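SPOU RRNA methylase (Sulfolobus acidocaldarius, PDB 4CNG) catalyses the S-adenosyl-L-methionine-dependent 2'-O-methylation of cytidine 32 in tRNA, working as a homodimer of the SPOUT class. Local coordinates at residues L25-E31 / F128-S134; N35-I39 / N161-V166; N82-D86 / E141-S145. The protein carries 1 engineered substitution. All blocks are in the same frame, centred on the assembly; numbering follows the deposited sequence.

Interaction 1: L25-E31 / F128-S134; sequences LVIVEPE and FIFGRES. With SAH (S-adenosyl-L-homocysteine), chain C.
V28 and R132 meet where two parallel strands end, the methyl CG1 of V28 lying over one face of the R132 guanidinium, 3.5 Å from NH2. Behind them the ladder is regular: V26 N donates to F128 O, V26 O accepts from F130 N, and V28 N reaches F130 O at 2.9 Å. On the face of L25 and I27, the L25 side chain crosses F130 at about a right angle and sets CD1 3.5 Å from the ring atom CE1; V26 packs on I129 across the other face. E29 and R132 run side by side, yet their flat ends stand nearly perpendicular, planes 89° apart. E29 OE1 takes NE of R132 at 2.8 Å, in the guanidinium plane but on the anti side of the carboxylate and 32° out of its plane, while NH1 turns to E141 and G136. Further on, E133 bends at chi2 (98°) and brings OE1 to 2.9 Å from E31 N; its OE2 is held by N35 and G32. S134 OG donates to E31 OE2 at 2.5 Å, on the syn lone pair. G131 N donates to O2' of S-adenosyl-L-homocysteine at 3.1 Å. E31 N and the S134 hydroxyl each pair with a carboxylate of the opposite segment, which probably helps to hold the two loops together beside the cofactor.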
loop_
_atom_site.group_PDB
_atom_site.type_symbol
_atom_site.label_atom_id
_atom_site.label_comp_id
_atom_site.label_asym_id
_atom_site.label_seq_id
_atom_site.Cartn_x
_atom_site.Cartn_y
_atom_site.Cartn_z
ATOM N N LEU A 25 -0.056 5.693 -14.669
ATOM C CA LEU A 25 -0.849 5.787 -13.481
ATOM C C LEU A 25 -1.718 7.040 -13.578
ATOM O O LEU A 25 -1.181 8.112 -13.818
ATOM C CB LEU A 25 0.058 5.867 -12.249
ATOM C CG LEU A 25 -0.618 5.947 -10.916
ATOM C CD1 LEU A 25 -1.444 4.722 -10.640
ATOM C CD2 LEU A 25 0.425 6.167 -9.846
ATOM N N VAL A 26 -3.017 6.872 -13.403
ATOM C CA VAL A 26 -3.988 7.968 -13.441
ATOM C C VAL A 26 -4.715 8.029 -12.110
ATOM O O VAL A 26 -5.362 7.081 -11.717
ATOM C CB VAL A 26 -5.018 7.783 -14.605
ATOM C CG1 VAL A 26 -6.045 8.901 -14.573
ATOM C CG2 VAL A 26 -4.321 7.663 -15.937
ATOM N N ILE A 27 -4.603 9.181 -11.445
ATOM C CA ILE A 27 -5.260 9.406 -10.180
ATOM C C ILE A 27 -6.331 10.478 -10.393
ATOM O O ILE A 27 -6.017 11.587 -10.785
ATOM C CB ILE A 27 -4.272 9.836 -9.077
ATOM C CG1 ILE A 27 -3.032 8.953 -9.024
ATOM C CG2 ILE A 27 -4.949 9.902 -7.738
ATOM C CD1 ILE A 27 -3.331 7.503 -8.720
ATOM N N VAL A 28 -7.569 10.134 -10.114
ATOM C CA VAL A 28 -8.706 11.016 -10.413
ATOM C C VAL A 28 -9.094 11.835 -9.186
ATOM O O VAL A 28 -9.540 11.314 -8.169
ATOM C CB VAL A 28 -9.896 10.223 -10.923
ATOM C CG1 VAL A 28 -11.080 11.141 -11.265
ATOM C CG2 VAL A 28 -9.515 9.401 -12.130
ATOM N N GLU A 29 -8.918 13.158 -9.297
ATOM C CA GLU A 29 -9.337 14.127 -8.290
ATOM C C GLU A 29 -8.907 13.783 -6.867
ATOM O O GLU A 29 -9.722 13.792 -5.947
ATOM C CB GLU A 29 -10.840 14.398 -8.405
ATOM C CG GLU A 29 -11.196 15.058 -9.738
ATOM C CD GLU A 29 -12.648 15.508 -9.876
ATOM O OE1 GLU A 29 -13.518 14.986 -9.163
ATOM O OE2 GLU A 29 -12.917 16.378 -10.733
ATOM N N PRO A 30 -7.619 13.532 -6.674
ATOM C CA PRO A 30 -7.191 13.223 -5.291
ATOM C C PRO A 30 -7.438 14.384 -4.382
ATOM O O PRO A 30 -7.170 15.547 -4.715
ATOM C CB PRO A 30 -5.722 12.911 -5.435
ATOM C CG PRO A 30 -5.331 13.688 -6.667
ATOM C CD PRO A 30 -6.516 13.581 -7.612
ATOM N N GLU A 31 -7.830 14.044 -3.163
ATOM C CA GLU A 31 -8.242 15.002 -2.161
ATOM C C GLU A 31 -7.151 15.222 -1.086
ATOM O O GLU A 31 -7.021 16.319 -0.555
ATOM C CB GLU A 31 -9.548 14.493 -1.518
ATOM C CG GLU A 31 -10.695 14.379 -2.525
ATOM C CD GLU A 31 -11.861 13.444 -2.186
ATOM O OE1 GLU A 31 -11.815 12.704 -1.196
ATOM O OE2 GLU A 31 -12.877 13.490 -2.923
ATOM N N PHE A 128 -3.674 2.575 -15.477
ATOM C CA PHE A 128 -4.274 2.097 -14.230
ATOM C C PHE A 128 -4.889 3.294 -13.541
ATOM O O PHE A 128 -4.171 4.234 -13.211
ATOM C CB PHE A 128 -3.249 1.407 -13.323
ATOM C CG PHE A 128 -2.897 0.011 -13.743
ATOM C CD1 PHE A 128 -2.003 -0.241 -14.771
ATOM C CD2 PHE A 128 -3.593 -1.065 -13.234
ATOM C CE1 PHE A 128 -1.732 -1.549 -15.176
ATOM C CE2 PHE A 128 -3.293 -2.364 -13.591
ATOM C CZ PHE A 128 -2.391 -2.582 -14.585
ATOM N N ILE A 129 -6.198 3.234 -13.301
ATOM C CA ILE A 129 -6.988 4.396 -12.939
ATOM C C ILE A 129 -7.549 4.166 -11.535
ATOM O O ILE A 129 -8.201 3.147 -11.274
ATOM C CB ILE A 129 -8.156 4.632 -13.934
ATOM C CG1 ILE A 129 -7.643 4.738 -15.342
ATOM C CG2 ILE A 129 -9.003 5.787 -13.519
ATOM C CD1 ILE A 129 -8.622 4.277 -16.400
ATOM N N PHE A 130 -7.293 5.138 -10.630
ATOM C CA PHE A 130 -7.728 5.099 -9.243
ATOM C C PHE A 130 -8.588 6.305 -8.966
ATOM O O PHE A 130 -8.362 7.392 -9.503
ATOM C CB PHE A 130 -6.486 5.094 -8.311
ATOM C CG PHE A 130 -5.621 3.869 -8.443
ATOM C CD1 PHE A 130 -4.716 3.743 -9.449
ATOM C CD2 PHE A 130 -5.741 2.840 -7.534
ATOM C CE1 PHE A 130 -3.966 2.589 -9.595
ATOM C CE2 PHE A 130 -4.952 1.699 -7.643
ATOM C CZ PHE A 130 -4.073 1.573 -8.676
ATOM N N GLY A 131 -9.575 6.092 -8.124
ATOM C CA GLY A 131 -10.560 7.102 -7.807
ATOM C C GLY A 131 -10.348 7.864 -6.519
ATOM O O GLY A 131 -9.307 7.832 -5.869
ATOM N N ARG A 132 -11.372 8.662 -6.229
ATOM C CA ARG A 132 -11.371 9.641 -5.145
ATOM C C ARG A 132 -11.502 8.966 -3.796
ATOM O O ARG A 132 -12.249 8.004 -3.657
ATOM C CB ARG A 132 -12.584 10.562 -5.386
ATOM C CG ARG A 132 -12.589 11.278 -6.733
ATOM C CD ARG A 132 -13.986 11.734 -7.105
ATOM N NE ARG A 132 -14.047 12.314 -8.445
ATOM C CZ ARG A 132 -14.242 11.636 -9.561
ATOM N NH1 ARG A 132 -14.318 10.324 -9.574
ATOM N NH2 ARG A 132 -14.319 12.277 -10.706
ATOM N N GLU A 133 -10.830 9.508 -2.790
ATOM C CA GLU A 133 -10.946 8.942 -1.475
ATOM C C GLU A 133 -12.406 8.934 -1.033
ATOM O O GLU A 133 -12.868 7.975 -0.439
ATOM C CB GLU A 133 -10.084 9.708 -0.473
ATOM C CG GLU A 133 -8.595 9.705 -0.772
ATOM C CD GLU A 133 -8.049 10.949 -1.490
ATOM O OE1 GLU A 133 -8.719 11.393 -2.507
ATOM O OE2 GLU A 133 -6.915 11.421 -1.082
ATOM N N SER A 134 -13.137 10.010 -1.314
ATOM C CA SER A 134 -14.503 10.154 -0.849
ATOM C C SER A 134 -15.469 9.189 -1.535
ATOM O O SER A 134 -16.232 8.475 -0.882
ATOM C CB SER A 134 -14.972 11.597 -1.052
ATOM O OG SER A 134 -14.870 11.993 -2.417
HETATM N N SAH C . -16.266 5.136 -0.685
HETATM C CA SAH C . -15.428 5.081 -1.912
HETATM C CB SAH C . -14.070 4.524 -1.516
HETATM C CG SAH C . -12.950 4.882 -2.509
HETATM S SD SAH C . -11.369 4.234 -1.981
HETATM C C SAH C . -16.141 4.240 -2.931
HETATM O O SAH C . -17.157 3.611 -2.629
HETATM O OXT SAH C . -15.835 4.270 -4.106
HETATM C "C5'" SAH C . -10.328 5.197 -3.080
HETATM C "C4'" SAH C . -9.767 4.456 -4.287
HETATM O "O4'" SAH C . -8.877 3.424 -3.831
HETATM C "C3'" SAH C . -10.757 3.733 -5.130
HETATM O "O3'" SAH C . -11.413 4.659 -6.012
HETATM C "C2'" SAH C . -9.916 2.710 -5.840
HETATM O "O2'" SAH C . -9.182 3.325 -6.892
HETATM C "C1'" SAH C . -8.942 2.304 -4.727
HETATM N N9 SAH C . -9.385 1.121 -3.929
HETATM C C8 SAH C . -9.564 1.067 -2.579
HETATM N N7 SAH C . -9.750 -0.226 -2.194
HETATM C C5 SAH C . -9.648 -0.979 -3.316
HETATM C C6 SAH C . -9.657 -2.362 -3.583
HETATM N N6 SAH C . -9.861 -3.279 -2.615
HETATM N N1 SAH C . -9.490 -2.764 -4.820
HETATM C C2 SAH C . -9.269 -1.861 -5.788
HETATM N N3 SAH C . -9.205 -0.544 -5.649
HETATM C C4 SAH C . -9.365 -0.118 -4.415
HETATM O O HOH W 1 -7.953 10.311 -6.119
HETATM O O HOH W 2 -15.109 15.077 -11.826
#

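Interaction 2: N35-I39 / N161-V166; sequences NLGFI and NLSHAV. With SAH (S-adenosyl-L-homocysteine), chain C.
N35 and N161 face each other where helix 33-45 runs beside the start of helix 162-175, the last helix of the modelled chain, which follows the cofactor-binding loops of this SPOUT (SpoU-type) methyltransferase fold. The short helical segments are nearly parallel, 17° apart, with axes 9.0 Å from each other. Their polar end is well knit. N161, at the N-cap position, has CG anti to its backbone nitrogen (chi1 173°), which turns the amide toward N35; the two amides come from opposite directions with planes 34° apart. N161 ND2 donates to N35 OD1 at 3.0 Å and also to ND1 of H164, while the return bond from N35 ND2 to N161 OD1 is weak. N35 ND2 has a stronger partner in E133.

Toward the sheet the contact becomes apolar, held only by van der Waals contact. I39 crosses L162 at about a right angle, its CD1 4.0 Å from L162 CG, and the same methyl lies 4.1 Å from V166 CG2. I39 rests on L25 and I27 of strand 22-28, L162 on F130 of strand 125-130, and V166 on both strands. Nor does solvent border the other flank, which is buried against the second subunit: S163 OG bonds to H164 NE2 of that subunit, the two H164 rings stack, and F38 meets H164 of the second subunit. Cofactor pocket and dimer interface thus share one helix, for A165 touches the ligand: its CB sits 3.8 Å from C1' of the S-adenosyl-L-homocysteine ribose.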
loop_
_atom_site.group_PDB
_atom_site.type_symbol
_atom_site.label_atom_id
_atom_site.label_comp_id
_atom_site.label_asym_id
_atom_site.label_seq_id
_atom_site.Cartn_x
_atom_site.Cartn_y
_atom_site.Cartn_z
ATOM N N ASN A 35 -1.953 11.485 0.468
ATOM C CA ASN A 35 -2.102 10.454 -0.543
ATOM C C ASN A 35 -1.366 10.831 -1.802
ATOM O O ASN A 35 -0.708 9.990 -2.395
ATOM C CB ASN A 35 -3.545 10.187 -0.851
ATOM C CG ASN A 35 -4.204 9.337 0.163
ATOM O OD1 ASN A 35 -3.569 8.459 0.727
ATOM N ND2 ASN A 35 -5.478 9.518 0.364
ATOM N N LEU A 36 -1.495 12.067 -2.258
ATOM C CA LEU A 36 -0.817 12.449 -3.486
ATOM C C LEU A 36 0.710 12.314 -3.338
ATOM O O LEU A 36 1.374 11.815 -4.242
ATOM C CB LEU A 36 -1.249 13.857 -3.901
ATOM C CG LEU A 36 -0.603 14.396 -5.184
ATOM C CD1 LEU A 36 -0.869 13.470 -6.345
ATOM C CD2 LEU A 36 -1.076 15.793 -5.474
ATOM N N GLY A 37 1.255 12.791 -2.231
ATOM C CA GLY A 37 2.669 12.653 -2.011
ATOM C C GLY A 37 3.149 11.215 -1.918
ATOM O O GLY A 37 4.168 10.839 -2.501
ATOM N N PHE A 38 2.389 10.391 -1.203
ATOM C CA PHE A 38 2.725 8.991 -1.089
ATOM C C PHE A 38 2.677 8.291 -2.420
ATOM O O PHE A 38 3.500 7.411 -2.696
ATOM C CB PHE A 38 1.794 8.292 -0.084
ATOM C CG PHE A 38 2.028 8.650 1.349
ATOM C CD1 PHE A 38 3.300 8.838 1.830
ATOM C CD2 PHE A 38 0.952 8.806 2.196
ATOM C CE1 PHE A 38 3.509 9.096 3.185
ATOM C CE2 PHE A 38 1.147 9.012 3.546
ATOM C CZ PHE A 38 2.410 9.303 3.993
ATOM N N ILE A 39 1.720 8.662 -3.282
ATOM C CA ILE A 39 1.671 8.107 -4.608
ATOM C C ILE A 39 2.891 8.521 -5.448
ATOM O O ILE A 39 3.483 7.690 -6.131
ATOM C CB ILE A 39 0.351 8.494 -5.306
ATOM C CG1 ILE A 39 -0.808 7.758 -4.652
ATOM C CG2 ILE A 39 0.423 8.186 -6.789
ATOM C CD1 ILE A 39 -2.181 8.303 -4.982
ATOM N N ASN A 161 -7.185 2.544 1.768
ATOM C CA ASN A 161 -6.769 3.897 1.485
ATOM C C ASN A 161 -6.149 3.956 0.082
ATOM O O ASN A 161 -5.399 3.100 -0.334
ATOM C CB ASN A 161 -5.807 4.389 2.536
ATOM C CG ASN A 161 -5.238 5.718 2.179
ATOM O OD1 ASN A 161 -5.919 6.783 2.247
ATOM N ND2 ASN A 161 -4.046 5.663 1.635
ATOM N N LEU A 162 -6.484 5.039 -0.644
ATOM C CA LEU A 162 -6.071 5.234 -2.026
ATOM C C LEU A 162 -4.601 4.918 -2.297
ATOM O O LEU A 162 -4.290 4.161 -3.198
ATOM C CB LEU A 162 -6.371 6.681 -2.405
ATOM C CG LEU A 162 -5.785 7.181 -3.728
ATOM C CD1 LEU A 162 -6.239 6.385 -4.914
ATOM C CD2 LEU A 162 -6.080 8.664 -3.879
ATOM N N SER A 163 -3.690 5.525 -1.537
ATOM C CA SER A 163 -2.297 5.322 -1.839
ATOM C C SER A 163 -1.804 3.909 -1.561
ATOM O O SER A 163 -0.835 3.448 -2.176
ATOM C CB SER A 163 -1.413 6.333 -1.138
ATOM O OG SER A 163 -1.412 6.193 0.239
ATOM N N HIS A 164 -2.446 3.223 -0.627
ATOM C CA HIS A 164 -2.126 1.816 -0.345
ATOM C C HIS A 164 -2.608 0.885 -1.430
ATOM O O HIS A 164 -1.897 -0.052 -1.779
ATOM C CB HIS A 164 -2.602 1.446 1.064
ATOM C CG HIS A 164 -1.929 2.266 2.123
ATOM N ND1 HIS A 164 -2.324 3.558 2.416
ATOM C CD2 HIS A 164 -0.795 2.045 2.833
ATOM C CE1 HIS A 164 -1.469 4.082 3.279
ATOM N NE2 HIS A 164 -0.545 3.176 3.576
ATOM N N ALA A 165 -3.793 1.184 -2.012
ATOM C CA ALA A 165 -4.226 0.484 -3.185
ATOM C C ALA A 165 -3.238 0.662 -4.349
ATOM O O ALA A 165 -2.867 -0.304 -5.038
ATOM C CB ALA A 165 -5.613 0.928 -3.588
ATOM N N VAL A 166 -2.799 1.899 -4.549
ATOM C CA VAL A 166 -1.835 2.179 -5.615
ATOM C C VAL A 166 -0.546 1.357 -5.336
ATOM O O VAL A 166 -0.006 0.727 -6.226
ATOM C CB VAL A 166 -1.523 3.653 -5.677
ATOM C CG1 VAL A 166 -0.333 3.907 -6.581
ATOM C CG2 VAL A 166 -2.736 4.433 -6.190
HETATM N N SAH C . -16.266 5.136 -0.685
HETATM C CA SAH C . -15.428 5.081 -1.912
HETATM C CB SAH C . -14.070 4.524 -1.516
HETATM C CG SAH C . -12.950 4.882 -2.509
HETATM S SD SAH C . -11.369 4.234 -1.981
HETATM C C SAH C . -16.141 4.240 -2.931
HETATM O O SAH C . -17.157 3.611 -2.629
HETATM O OXT SAH C . -15.835 4.270 -4.106
HETATM C "C5'" SAH C . -10.328 5.197 -3.080
HETATM C "C4'" SAH C . -9.767 4.456 -4.287
HETATM O "O4'" SAH C . -8.877 3.424 -3.831
HETATM C "C3'" SAH C . -10.757 3.733 -5.130
HETATM O "O3'" SAH C . -11.413 4.659 -6.012
HETATM C "C2'" SAH C . -9.916 2.710 -5.840
HETATM O "O2'" SAH C . -9.182 3.325 -6.892
HETATM C "C1'" SAH C . -8.942 2.304 -4.727
HETATM N N9 SAH C . -9.385 1.121 -3.929
HETATM C C8 SAH C . -9.564 1.067 -2.579
HETATM N N7 SAH C . -9.750 -0.226 -2.194
HETATM C C5 SAH C . -9.648 -0.979 -3.316
HETATM C C6 SAH C . -9.657 -2.362 -3.583
HETATM N N6 SAH C . -9.861 -3.279 -2.615
HETATM N N1 SAH C . -9.490 -2.764 -4.820
HETATM C C2 SAH C . -9.269 -1.861 -5.788
HETATM N N3 SAH C . -9.205 -0.544 -5.649
HETATM C C4 SAH C . -9.365 -0.118 -4.415
#

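Interaction 3: N82-D86 / E141-S145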
loop_
_atom_site.group_PDB
_atom_site.type_symbol
_atom_site.label_atom_id
_atom_site.label_comp_id
_atom_site.label_asym_id
_atom_site.label_seq_id
_atom_site.Cartn_x
_atom_site.Cartn_y
_atom_site.Cartn_z
ATOM N N ASN A 82 -7.399 18.571 -16.753
ATOM C CA ASN A 82 -8.683 18.919 -16.193
ATOM C C ASN A 82 -9.726 17.843 -16.284
ATOM O O ASN A 82 -10.660 17.798 -15.447
ATOM C CB ASN A 82 -9.215 20.207 -16.745
ATOM C CG ASN A 82 -10.358 20.767 -15.890
ATOM O OD1 ASN A 82 -11.377 21.146 -16.426
ATOM N ND2 ASN A 82 -10.222 20.735 -14.561
ATOM N N ASN A 83 -9.576 16.952 -17.249
ATOM C CA ASN A 83 -10.651 16.004 -17.534
ATOM C C ASN A 83 -10.135 14.598 -17.620
ATOM O O ASN A 83 -8.995 14.326 -18.029
ATOM C CB ASN A 83 -11.360 16.314 -18.849
ATOM C CG ASN A 83 -10.438 16.175 -20.038
ATOM O OD1 ASN A 83 -10.477 15.081 -20.801
ATOM N ND2 ASN A 83 -9.604 17.229 -20.245
ATOM N N PHE A 84 -10.992 13.707 -17.187
ATOM C CA PHE A 84 -10.707 12.295 -17.244
ATOM C C PHE A 84 -10.276 11.800 -18.628
ATOM O O PHE A 84 -9.316 11.053 -18.811
ATOM C CB PHE A 84 -11.946 11.564 -16.760
ATOM C CG PHE A 84 -11.795 10.097 -16.710
ATOM C CD1 PHE A 84 -11.139 9.500 -15.657
ATOM C CD2 PHE A 84 -12.447 9.306 -17.589
ATOM C CE1 PHE A 84 -11.134 8.146 -15.511
ATOM C CE2 PHE A 84 -12.366 7.940 -17.500
ATOM C CZ PHE A 84 -11.701 7.356 -16.463
ATOM N N ASP A 85 -11.027 12.209 -19.632
ATOM C CA ASP A 85 -10.781 11.743 -20.982
ATOM C C ASP A 85 -9.366 12.056 -21.424
ATOM O O ASP A 85 -8.781 11.292 -22.176
ATOM C CB ASP A 85 -11.744 12.371 -21.986
ATOM C CG ASP A 85 -13.204 11.993 -21.775
ATOM O OD1 ASP A 85 -13.505 10.928 -21.251
ATOM O OD2 ASP A 85 -14.072 12.664 -22.394
ATOM N N ASP A 86 -8.848 13.223 -21.063
ATOM C CA ASP A 86 -7.498 13.603 -21.510
ATOM C C ASP A 86 -6.349 12.790 -20.883
ATOM O O ASP A 86 -5.238 12.731 -21.409
ATOM C CB ASP A 86 -7.273 15.103 -21.283
ATOM C CG ASP A 86 -7.975 15.994 -22.347
ATOM O OD1 ASP A 86 -8.828 15.461 -23.138
ATOM O OD2 ASP A 86 -7.696 17.260 -22.351
ATOM N N GLU A 141 -17.025 6.901 -15.512
ATOM C CA GLU A 141 -15.592 6.684 -15.600
ATOM C C GLU A 141 -15.303 5.195 -15.781
ATOM O O GLU A 141 -14.407 4.802 -16.550
ATOM C CB GLU A 141 -14.916 7.275 -14.367
ATOM C CG GLU A 141 -14.895 8.801 -14.380
ATOM C CD GLU A 141 -14.551 9.488 -13.070
ATOM O OE1 GLU A 141 -14.582 8.856 -11.980
ATOM O OE2 GLU A 141 -14.395 10.737 -13.128
ATOM N N ILE A 142 -16.026 4.335 -15.055
ATOM C CA ILE A 142 -15.867 2.911 -15.193
ATOM C C ILE A 142 -16.365 2.438 -16.542
ATOM O O ILE A 142 -15.751 1.582 -17.162
ATOM C CB ILE A 142 -16.521 2.144 -14.013
ATOM C CG1 ILE A 142 -15.808 2.479 -12.691
ATOM C CG2 ILE A 142 -16.566 0.657 -14.264
ATOM C CD1 ILE A 142 -16.520 2.028 -11.446
ATOM N N ALA A 143 -17.447 3.035 -17.072
ATOM C CA ALA A 143 -17.933 2.703 -18.405
ATOM C C ALA A 143 -16.926 2.997 -19.496
ATOM O O ALA A 143 -16.882 2.259 -20.477
ATOM C CB ALA A 143 -19.241 3.431 -18.714
ATOM N N LYS A 144 -16.101 4.024 -19.300
ATOM C CA LYS A 144 -15.062 4.430 -20.231
ATOM C C LYS A 144 -13.804 3.590 -20.105
ATOM O O LYS A 144 -12.866 3.780 -20.864
ATOM C CB LYS A 144 -14.722 5.893 -20.002
ATOM C CG LYS A 144 -15.771 6.850 -20.524
ATOM C CD LYS A 144 -15.461 8.266 -20.075
ATOM C CE LYS A 144 -16.423 9.275 -20.686
ATOM N NZ LYS A 144 -16.085 10.651 -20.211
ATOM N N SER A 145 -13.776 2.642 -19.149
ATOM C CA SER A 145 -12.624 1.790 -18.895
ATOM C C SER A 145 -12.890 0.402 -19.483
ATOM O O SER A 145 -14.025 -0.038 -19.643
ATOM C CB SER A 145 -12.349 1.720 -17.381
ATOM O OG SER A 145 -12.073 3.024 -16.897
#
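The backbones stay well apart, with F84 CA 7.6 Å from E141 CA and D85 CA 8.5 Å from K144 CA, so side chains bridge the start of the weakly bonded helix 84-87 and the end of helix 139-143. F84 does most of the work. It swings CG directly opposite its backbone N (chi1 -178°), which extends the ring toward the other helix and presents one face to E141. E141 CG lies 3.8 Å from the ring centroid and only 2° off the normal, a CH-pi contact over the middle of the face, while CB of E141 covers the ring near CZ. K144 CB approaches at the ring edge, 4.0 Å from CE2, and the extended lysine runs past F84 in the opposite direction. That course carries its ammonium to D85: K144 NZ and D85 OD1 form a salt bridge of 2.8 Å, the nitrogen on the syn side of the carboxylate and 29° out of its plane.

Each segment also has its own internal polar fastening. N83 caps the start of its helix, and S145 OG donates to E141 O at 3.0 Å at the end of the other. On the sheet side, F84 rests on V28 and I129 of the central strands. The carboxylate of E141 looks beyond the ring to T138 N and R132. The methylene part of E141 thus serves the apolar packing while its charge is engaged elsewhere, and the D85-K144 pair, at the more exposed margin, probably adds electrostatic attraction to a contact built mainly on the buried phenyl ring.

In the fold
Interaction 1 lies in the middle of the parallel sheet, where strands 22-28 and 125-130 are neighbours, and the other two flank it. Its centre is 9 Å from that of interaction 2 and 11 Å from that of interaction 3, whereas those two are 20 Å apart on opposite sides of the chain's centre and do not touch. The first halves come in the order 1, 2, 3 and the second halves in the order 1, 3, 2, so interaction 1 crosses both others along the chain while interaction 3 falls within the span of interaction 2. E133 to N35 and R132 to E141 tie interaction 1 to its flanks, linking the cofactor loop to the dimer-facing helices and to the opposite side of the sheet.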